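Local coordinates for devB protein (Vibrio cholerae O1 biovar eltor str. N16961, PDB 1Y89), which probably hydrolyses 6-phosphogluconolactone to 6-phosphogluconate in the pentose phosphate pathway, at residues His204-Ala208 against Glu209-Tyr213; Ala194-Ala197 against Glu198-Glu201; Lys176-Lys179 against Val180-Ala184. One frame throughout, in Å; residues are numbered along the deposited sequence.

Interaction 1. Residues His204-Ala208 against Glu209-Tyr213; sequences HTTPA and EQLPY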
ATOM      1  N   HIS A 204      -1.756  14.201   9.815  1.00 23.59           N
ATOM      2  CA  HIS A 204      -2.735  13.112   9.909  1.00 24.58           C
ATOM      3  C   HIS A 204      -4.131  13.529  10.365  1.00 24.03           C
ATOM      4  O   HIS A 204      -5.132  12.966   9.912  1.00 23.96           O
ATOM      5  CB  HIS A 204      -2.217  11.994  10.803  1.00 24.27           C
ATOM      6  CG  HIS A 204      -2.904  10.692  10.565  1.00 24.57           C
ATOM      7  ND1 HIS A 204      -2.688   9.942   9.426  1.00 26.58           N
ATOM      8  CD2 HIS A 204      -3.807  10.011  11.303  1.00 26.02           C
ATOM      9  CE1 HIS A 204      -3.445   8.861   9.470  1.00 26.42           C
ATOM     10  NE2 HIS A 204      -4.123   8.872  10.601  1.00 26.54           N
ATOM     11  N   THR A 205      -4.202  14.531  11.233  1.00 24.37           N
ATOM     12  CA  THR A 205      -5.436  14.823  11.976  1.00 24.85           C
ATOM     13  C   THR A 205      -6.100  16.140  11.598  1.00 25.13           C
ATOM     14  O   THR A 205      -7.199  16.440  12.050  1.00 25.31           O
ATOM     15  CB  THR A 205      -5.165  14.822  13.509  1.00 25.22           C
ATOM     16  OG1 THR A 205      -4.159  15.798  13.811  1.00 24.81           O
ATOM     17  CG2 THR A 205      -4.683  13.450  13.972  1.00 25.56           C
ATOM     18  N   THR A 206      -5.425  16.932  10.773  1.00 25.84           N
ATOM     19  CA  THR A 206      -5.900  18.275  10.430  1.00 26.27           C
ATOM     20  C   THR A 206      -6.136  18.433   8.929  1.00 26.04           C
ATOM     21  O   THR A 206      -5.273  18.070   8.138  1.00 26.22           O
ATOM     22  CB  THR A 206      -4.874  19.322  10.843  1.00 26.66           C
ATOM     23  OG1 THR A 206      -4.385  19.008  12.156  1.00 27.52           O
ATOM     24  CG2 THR A 206      -5.482  20.750  10.773  1.00 26.90           C
ATOM     25  N   PRO A 207      -7.295  18.981   8.537  1.00 26.56           N
ATOM     26  CA  PRO A 207      -7.512  19.237   7.110  1.00 26.73           C
ATOM     27  C   PRO A 207      -6.385  20.089   6.513  1.00 26.89           C
ATOM     28  O   PRO A 207      -5.912  21.050   7.153  1.00 25.89           O
ATOM     29  CB  PRO A 207      -8.851  19.992   7.086  1.00 26.75           C
ATOM     30  CG  PRO A 207      -9.563  19.487   8.320  1.00 27.45           C
ATOM     31  CD  PRO A 207      -8.474  19.351   9.354  1.00 26.58           C
ATOM     32  N   ALA A 208      -5.948  19.712   5.309  1.00 27.25           N
ATOM     33  CA  ALA A 208      -4.799  20.359   4.658  1.00 27.95           C
ATOM     34  C   ALA A 208      -4.961  21.864   4.503  1.00 28.51           C
ATOM     35  O   ALA A 208      -3.970  22.589   4.563  1.00 28.21           O
ATOM     36  CB  ALA A 208      -4.500  19.722   3.319  1.00 27.77           C
ATOM     37  N   GLU A 209      -6.203  22.334   4.336  1.00 29.43           N
ATOM     38  CA  GLU A 209      -6.473  23.775   4.169  1.00 30.99           C
ATOM     39  C   GLU A 209      -6.174  24.557   5.439  1.00 30.76           C
ATOM     40  O   GLU A 209      -5.965  25.776   5.398  1.00 31.07           O
ATOM     41  CB  GLU A 209      -7.927  24.055   3.732  1.00 32.28           C
ATOM     42  CG  GLU A 209      -8.509  23.032   2.764  1.00 36.49           C
ATOM     43  CD  GLU A 209      -9.121  21.826   3.486  1.00 41.79           C
ATOM     44  OE1 GLU A 209     -10.081  22.030   4.292  1.00 44.78           O
ATOM     45  OE2 GLU A 209      -8.645  20.688   3.237  1.00 40.01           O
ATOM     46  N   GLN A 210      -6.170  23.863   6.569  1.00 30.01           N
ATOM     47  CA  GLN A 210      -5.877  24.508   7.847  1.00 30.39           C
ATOM     48  C   GLN A 210      -4.397  24.433   8.218  1.00 29.35           C
ATOM     49  O   GLN A 210      -3.997  24.929   9.269  1.00 29.87           O
ATOM     50  CB  GLN A 210      -6.718  23.891   8.964  1.00 30.01           C
ATOM     51  CG  GLN A 210      -8.229  24.032   8.776  1.00 31.39           C
ATOM     52  CD  GLN A 210      -8.988  23.379   9.914  1.00 33.61           C
ATOM     53  OE1 GLN A 210      -8.489  23.304  11.050  1.00 37.90           O
ATOM     54  NE2 GLN A 210     -10.207  22.905   9.625  1.00 36.01           N
ATOM     55  N   LEU A 211      -3.589  23.836   7.349  1.00 27.79           N
ATOM     56  CA  LEU A 211      -2.162  23.659   7.623  1.00 27.47           C
ATOM     57  C   LEU A 211      -1.295  24.438   6.632  1.00 28.11           C
ATOM     58  O   LEU A 211      -1.596  24.476   5.434  1.00 28.71           O
ATOM     59  CB  LEU A 211      -1.789  22.161   7.544  1.00 26.45           C
ATOM     60  CG  LEU A 211      -2.342  21.221   8.618  1.00 25.76           C
ATOM     61  CD1 LEU A 211      -1.906  19.787   8.321  1.00 23.87           C
ATOM     62  CD2 LEU A 211      -1.896  21.657  10.026  1.00 24.24           C
ATOM     63  N   PRO A 212      -0.214  25.056   7.116  1.00 28.03           N
ATOM     64  CA  PRO A 212       0.648  25.786   6.194  1.00 28.33           C
ATOM     65  C   PRO A 212       1.670  24.867   5.468  1.00 28.20           C
ATOM     66  O   PRO A 212       2.478  25.356   4.673  1.00 31.06           O
ATOM     67  CB  PRO A 212       1.339  26.794   7.114  1.00 29.06           C
ATOM     68  CG  PRO A 212       1.459  26.062   8.423  1.00 28.31           C
ATOM     69  CD  PRO A 212       0.265  25.130   8.510  1.00 28.57           C
ATOM     70  N   TYR A 213       1.563  23.553   5.650  1.00 25.88           N
ATOM     71  CA  TYR A 213       2.581  22.592   5.164  1.00 24.26           C
ATOM     72  C   TYR A 213       2.412  22.193   3.700  1.00 22.96           C
ATOM     73  O   TYR A 213       1.443  21.534   3.365  1.00 22.07           O
ATOM     74  CB  TYR A 213       2.530  21.314   6.008  1.00 24.23           C
ATOM     75  CG  TYR A 213       2.553  21.531   7.493  1.00 25.38           C
ATOM     76  CD1 TYR A 213       3.348  22.523   8.052  1.00 26.51           C
ATOM     77  CD2 TYR A 213       1.809  20.721   8.347  1.00 26.52           C
ATOM     78  CE1 TYR A 213       3.401  22.710   9.420  1.00 28.47           C
ATOM     79  CE2 TYR A 213       1.841  20.907   9.721  1.00 27.16           C
ATOM     80  CZ  TYR A 213       2.654  21.905  10.246  1.00 27.71           C
ATOM     81  OH  TYR A 213       2.720  22.124  11.613  1.00 29.44           O
TER
HETATM   82  O   HOH W   1      -7.447  17.553   4.054  1.00 44.68           O
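Thr206, the first residue past the helix, packs its methyl on Leu211 and Gln210, a worked example of how a chain that has just left a helix turns back on itself. CG2 of Thr206 stands 3.8 Å from CD2 of Leu211 and equally close to CB of Gln210. It lies anti to the backbone N, while the hydroxyl (chi1 -44° for OG1) is turned back beside that N and bonds to the carbonyl of Gln202 in the helix just left. One torsion thus serves both the polar and the apolar branch. Alongside, the ring of Pro207 and the side chain of Gln210 run side by side in the same direction, with CG of Pro207 3.7 Å from NE2 of Gln210.

Two backbone bonds close the turn: Gln210 N to Pro207 O at 2.9 Å, and Leu211 N to Ala208 O at 3.1 Å. Both are i to i+3 links, as in a 3-10 turn. Glu209 bends at chi2 (86°), bringing its carboxylate back to Pro207, where OE1 of Glu209 lies 3.7 Å from CB of Pro207. A water accepts from Ala208 N at 2.9 Å and gives a weak bond to Glu209 OE2.

Further out, Lys217 NZ bonds to the carbonyls of Ala208 and Leu211, and Tyr213 OH to Gln202. Pro207 O, Ala208 N, Ala208 O and Leu211 O therefore all find partners in the turn, in water or in the lysine, while the apolar part is Thr206 against the buried Leu211, with Pro207 alongside Gln210.

Interaction 2. Residues Ala194-Ala197 against Glu198-Glu201; sequences AGKA and EIVE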
ATOM      1  N   ALA A 194      11.588   9.507  15.233  1.00 23.31           N
ATOM      2  CA  ALA A 194      10.808  10.167  16.268  1.00 23.87           C
ATOM      3  C   ALA A 194      10.716  11.674  16.042  1.00 24.75           C
ATOM      4  O   ALA A 194       9.749  12.312  16.475  1.00 25.53           O
ATOM      5  CB  ALA A 194      11.427   9.865  17.675  1.00 23.91           C
ATOM      6  N   GLY A 195      11.719  12.232  15.372  1.00 25.44           N
ATOM      7  CA  GLY A 195      11.775  13.668  15.042  1.00 27.03           C
ATOM      8  C   GLY A 195      10.619  14.137  14.173  1.00 27.81           C
ATOM      9  O   GLY A 195      10.274  15.332  14.167  1.00 28.41           O
ATOM     10  N   LYS A 196       9.991  13.191  13.456  1.00 27.06           N
ATOM     11  CA  LYS A 196       8.867  13.506  12.579  1.00 26.00           C
ATOM     12  C   LYS A 196       7.494  13.186  13.179  1.00 24.99           C
ATOM     13  O   LYS A 196       6.478  13.472  12.567  1.00 23.42           O
ATOM     14  CB  LYS A 196       9.048  12.782  11.244  1.00 27.12           C
ATOM     15  CG  LYS A 196      10.326  13.224  10.447  1.00 29.35           C
ATOM     16  CD  LYS A 196      10.274  14.716  10.018  1.00 32.20           C
ATOM     17  CE  LYS A 196      11.654  15.222   9.458  1.00 31.80           C
ATOM     18  NZ  LYS A 196      11.914  14.642   8.116  1.00 26.38           N
ATOM     19  N   ALA A 197       7.462  12.589  14.367  1.00 23.99           N
ATOM     20  CA  ALA A 197       6.176  12.142  14.937  1.00 23.96           C
ATOM     21  C   ALA A 197       5.128  13.239  15.122  1.00 24.09           C
ATOM     22  O   ALA A 197       3.920  13.010  14.945  1.00 22.94           O
ATOM     23  CB  ALA A 197       6.392  11.332  16.253  1.00 22.84           C
ATOM     24  N   GLU A 198       5.594  14.427  15.504  1.00 25.03           N
ATOM     25  CA  GLU A 198       4.733  15.545  15.827  1.00 26.97           C
ATOM     26  C   GLU A 198       4.039  16.064  14.559  1.00 25.47           C
ATOM     27  O   GLU A 198       2.807  16.279  14.511  1.00 25.70           O
ATOM     28  CB  GLU A 198       5.578  16.642  16.527  1.00 26.95           C
ATOM     29  CG  GLU A 198       4.804  17.873  16.955  1.00 31.44           C
ATOM     30  CD  GLU A 198       5.582  18.738  17.976  1.00 33.24           C
ATOM     31  OE1 GLU A 198       6.731  18.388  18.344  1.00 40.34           O
ATOM     32  OE2 GLU A 198       5.027  19.763  18.429  1.00 42.31           O
ATOM     33  N   ILE A 199       4.825  16.250  13.528  1.00 24.52           N
ATOM     34  CA  ILE A 199       4.253  16.785  12.299  1.00 24.62           C
ATOM     35  C   ILE A 199       3.474  15.718  11.536  1.00 24.19           C
ATOM     36  O   ILE A 199       2.506  16.042  10.902  1.00 25.13           O
ATOM     37  CB  ILE A 199       5.286  17.482  11.406  1.00 24.05           C
ATOM     38  CG1 ILE A 199       4.536  18.375  10.397  1.00 25.36           C
ATOM     39  CG2 ILE A 199       6.289  16.485  10.778  1.00 22.66           C
ATOM     40  CD1 ILE A 199       5.397  19.256   9.646  1.00 23.59           C
ATOM     41  N   VAL A 200       3.873  14.452  11.637  1.00 23.74           N
ATOM     42  CA  VAL A 200       2.996  13.348  11.177  1.00 23.40           C
ATOM     43  C   VAL A 200       1.609  13.456  11.834  1.00 23.79           C
ATOM     44  O   VAL A 200       0.584  13.421  11.134  1.00 23.33           O
ATOM     45  CB  VAL A 200       3.641  11.939  11.407  1.00 23.78           C
ATOM     46  CG1 VAL A 200       2.584  10.788  11.245  1.00 23.31           C
ATOM     47  CG2 VAL A 200       4.787  11.750  10.440  1.00 22.42           C
ATOM     48  N   GLU A 201       1.570  13.633  13.161  1.00 23.34           N
ATOM     49  CA  GLU A 201       0.289  13.693  13.858  1.00 24.74           C
ATOM     50  C   GLU A 201      -0.548  14.887  13.372  1.00 24.38           C
ATOM     51  O   GLU A 201      -1.770  14.776  13.207  1.00 23.33           O
ATOM     52  CB  GLU A 201       0.483  13.746  15.392  1.00 24.71           C
ATOM     53  CG  GLU A 201      -0.792  13.524  16.178  1.00 29.83           C
ATOM     54  CD  GLU A 201      -1.580  14.798  16.455  1.00 37.72           C
ATOM     55  OE1 GLU A 201      -1.098  15.929  16.149  1.00 41.32           O
ATOM     56  OE2 GLU A 201      -2.701  14.663  17.004  1.00 44.54           O
TER
HETATM   57  O   HOH W   2       8.363  14.727  16.836  1.00 27.67           O
HETATM   58  O   HOH W   3       7.833  16.495  13.822  1.00 27.42           O
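The backbone of Ala194-Ala197 and Glu198-Glu201 leads into helix 197-205, with Val200 N giving a straight bond to Lys196 O (2.9 Å, N-H...O angle 167°) and Glu201 N bonding to Ala197 O at 3.0 Å. Val200 lies over the first of these acceptors: its CG2, anti to the carbonyl carbon and beside the backbone N, comes to 3.2 Å from Lys196 O. From the neighbouring position CG2 of Ile199 reaches the same oxygen at 3.5 Å, so two branched side chains approach one hydrogen-bonded carbonyl.

Helix 197-205 follows strand 186-191 in the alpha/beta fold of the family. Ala197 N bonds to Ala194 O, and two waters add to the series: one links Ala194 O to Glu198 N, the other bridges Gly195 O (2.7 Å) and Ile199 N (3.0 Å). Each water stands between a carbonyl and an amide four residues on.

The Lys196 chain leads away from the helix, packing on Val191; its NZ bonds to Val139 O and makes a long, weak ion pair with a phosphate ion probably from the crystallisation liquor. Val200 also rests on Val191 and Ile237, and Ile199 on Tyr213.

Interaction 3. Residues Lys176-Lys179 against Val180-Ala184; sequences KTAK and VLQAA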
ATOM      1  N   LYS A 176      11.635  21.344  -8.309  1.00 20.01           N
ATOM      2  CA  LYS A 176      10.369  21.107  -9.008  1.00 20.90           C
ATOM      3  C   LYS A 176       9.305  22.010  -8.403  1.00 21.07           C
ATOM      4  O   LYS A 176       9.377  22.322  -7.200  1.00 21.27           O
ATOM      5  CB  LYS A 176       9.905  19.660  -8.808  1.00 20.50           C
ATOM      6  CG  LYS A 176      10.677  18.647  -9.655  1.00 20.14           C
ATOM      7  CD  LYS A 176       9.979  17.250  -9.551  1.00 21.03           C
ATOM      8  CE  LYS A 176      10.597  16.175 -10.476  1.00 22.78           C
ATOM      9  NZ  LYS A 176      12.061  15.914 -10.324  1.00 20.71           N
ATOM     10  N   THR A 177       8.322  22.431  -9.212  1.00 20.66           N
ATOM     11  CA  THR A 177       7.170  23.134  -8.665  1.00 20.70           C
ATOM     12  C   THR A 177       6.110  22.129  -8.208  1.00 20.86           C
ATOM     13  O   THR A 177       6.182  20.934  -8.562  1.00 20.28           O
ATOM     14  CB  THR A 177       6.520  24.040  -9.715  1.00 21.07           C
ATOM     15  OG1 THR A 177       6.181  23.245 -10.865  1.00 20.38           O
ATOM     16  CG2 THR A 177       7.479  25.173 -10.087  1.00 18.75           C
ATOM     17  N   ALA A 178       5.114  22.611  -7.457  1.00 20.69           N
ATOM     18  CA  ALA A 178       4.007  21.734  -6.996  1.00 21.67           C
ATOM     19  C   ALA A 178       3.321  21.018  -8.181  1.00 22.13           C
ATOM     20  O   ALA A 178       2.930  19.847  -8.094  1.00 21.95           O
ATOM     21  CB  ALA A 178       2.983  22.542  -6.206  1.00 20.47           C
ATOM     22  N   LYS A 179       3.189  21.744  -9.288  1.00 21.35           N
ATOM     23  CA  LYS A 179       2.546  21.230 -10.488  1.00 21.55           C
ATOM     24  C   LYS A 179       3.161  19.926 -10.982  1.00 21.31           C
ATOM     25  O   LYS A 179       2.435  19.001 -11.398  1.00 21.72           O
ATOM     26  CB  LYS A 179       2.669  22.299 -11.579  1.00 21.97           C
ATOM     27  CG  LYS A 179       2.222  21.880 -12.926  1.00 23.35           C
ATOM     28  CD  LYS A 179       2.377  23.131 -13.844  1.00 22.86           C
ATOM     29  CE  LYS A 179       1.861  22.855 -15.202  1.00 22.03           C
ATOM     30  NZ  LYS A 179       1.815  24.106 -16.076  1.00 20.60           N
ATOM     31  N   VAL A 180       4.492  19.849 -10.969  1.00 19.84           N
ATOM     32  CA  VAL A 180       5.132  18.599 -11.409  1.00 20.50           C
ATOM     33  C   VAL A 180       4.834  17.447 -10.420  1.00 20.70           C
ATOM     34  O   VAL A 180       4.546  16.296 -10.819  1.00 20.56           O
ATOM     35  CB  VAL A 180       6.657  18.799 -11.583  1.00 20.92           C
ATOM     36  CG1 VAL A 180       7.342  17.483 -11.958  1.00 20.24           C
ATOM     37  CG2 VAL A 180       6.910  19.925 -12.663  1.00 19.67           C
ATOM     38  N   LEU A 181       4.925  17.726  -9.119  1.00 20.68           N
ATOM     39  CA  LEU A 181       4.537  16.687  -8.144  1.00 21.36           C
ATOM     40  C   LEU A 181       3.105  16.192  -8.301  1.00 20.78           C
ATOM     41  O   LEU A 181       2.842  14.986  -8.247  1.00 20.46           O
ATOM     42  CB  LEU A 181       4.754  17.171  -6.698  1.00 22.38           C
ATOM     43  CG  LEU A 181       6.147  17.116  -6.101  1.00 24.65           C
ATOM     44  CD1 LEU A 181       7.251  17.653  -7.034  1.00 23.40           C
ATOM     45  CD2 LEU A 181       6.162  17.899  -4.707  1.00 23.86           C
ATOM     46  N   GLN A 182       2.182  17.122  -8.507  1.00 20.99           N
ATOM     47  CA  GLN A 182       0.775  16.801  -8.681  1.00 21.96           C
ATOM     48  C   GLN A 182       0.502  15.981  -9.964  1.00 22.33           C
ATOM     49  O   GLN A 182      -0.437  15.174 -10.004  1.00 22.09           O
ATOM     50  CB  GLN A 182      -0.033  18.113  -8.691  1.00 21.49           C
ATOM     51  CG  GLN A 182      -0.064  18.845  -7.337  1.00 21.65           C
ATOM     52  CD  GLN A 182      -0.519  20.312  -7.458  1.00 24.30           C
ATOM     53  OE1 GLN A 182      -0.321  20.947  -8.495  1.00 25.32           O
ATOM     54  NE2 GLN A 182      -1.091  20.861  -6.376  1.00 25.88           N
ATOM     55  N   ALA A 183       1.322  16.181 -11.003  1.00 21.47           N
ATOM     56  CA  ALA A 183       1.159  15.445 -12.264  1.00 20.92           C
ATOM     57  C   ALA A 183       1.725  14.022 -12.285  1.00 20.96           C
ATOM     58  O   ALA A 183       1.491  13.257 -13.240  1.00 20.51           O
ATOM     59  CB  ALA A 183       1.748  16.277 -13.419  1.00 21.14           C
ATOM     60  N   ALA A 184       2.508  13.677 -11.263  1.00 20.93           N
ATOM     61  CA  ALA A 184       3.205  12.383 -11.227  1.00 20.96           C
ATOM     62  C   ALA A 184       2.254  11.197 -11.022  1.00 21.42           C
ATOM     63  O   ALA A 184       1.164  11.349 -10.445  1.00 22.71           O
ATOM     64  CB  ALA A 184       4.289  12.403 -10.167  1.00 19.42           C
TER
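Lys176 sets its CG anti to its own carbonyl carbon (chi1 -76°) and stays extended as far as CE, a shape that carries CD across Val180 and Leu181. CG1 of Val180 meets CD of Lys176 at 3.6 Å, the two side chains crossing at about a right angle. Leu181 CD1 joins them, 3.7 Å from the same CD of Lys176. A last bend at chi4 of Lys176 turns its ammonium to Ser34 OG, with a cation-pi contact to Phe132 as well, so the aliphatic shaft is used for packing and the charged end for polar partners.

Further along the helix, Gln182 passes alongside the carbonyl of Ala178: its CG lies 3.2 Å from Ala178 O, which also accepts the bond from Gln182 N at 2.9 Å. Ala183 N bonds to Lys179 O at 3.1 Å, whereas the bonds from the amides of Val180 and Leu181 to Thr177 O are weak. OG1 of Thr177 is 3.8 Å from Val180 CG2 and hydrogen-bonds to Asn159 O.

Thr177 occupies the N-cap position, and the whole is a short helix springing directly from the end of strand 172-176, its leucine packed against strand 134-137 of the central sheet.

Along the chain the order is interaction 3, then interaction 2, then interaction 1. Interaction 3 joins strand 172-176 to helix 178-183; strand 186-191, one of the parallel strands of the mixed sheet, follows and leads to helix 197-205 at interaction 2, and interaction 1 lies at the far end of that helix. The centres of interactions 1 and 2 are about 14 Å apart, and they touch where Tyr213 CE2 packs on Ile199 CG1 at 3.8 Å. Interaction 3 stays separate, its centre about 19 Å from that of interaction 1 and about 24 Å from that of interaction 2. Local turns of this kind thus lie at the two ends of the run of helix 197-205 and along helix 178-183, each helix packing on strands of the same sheet.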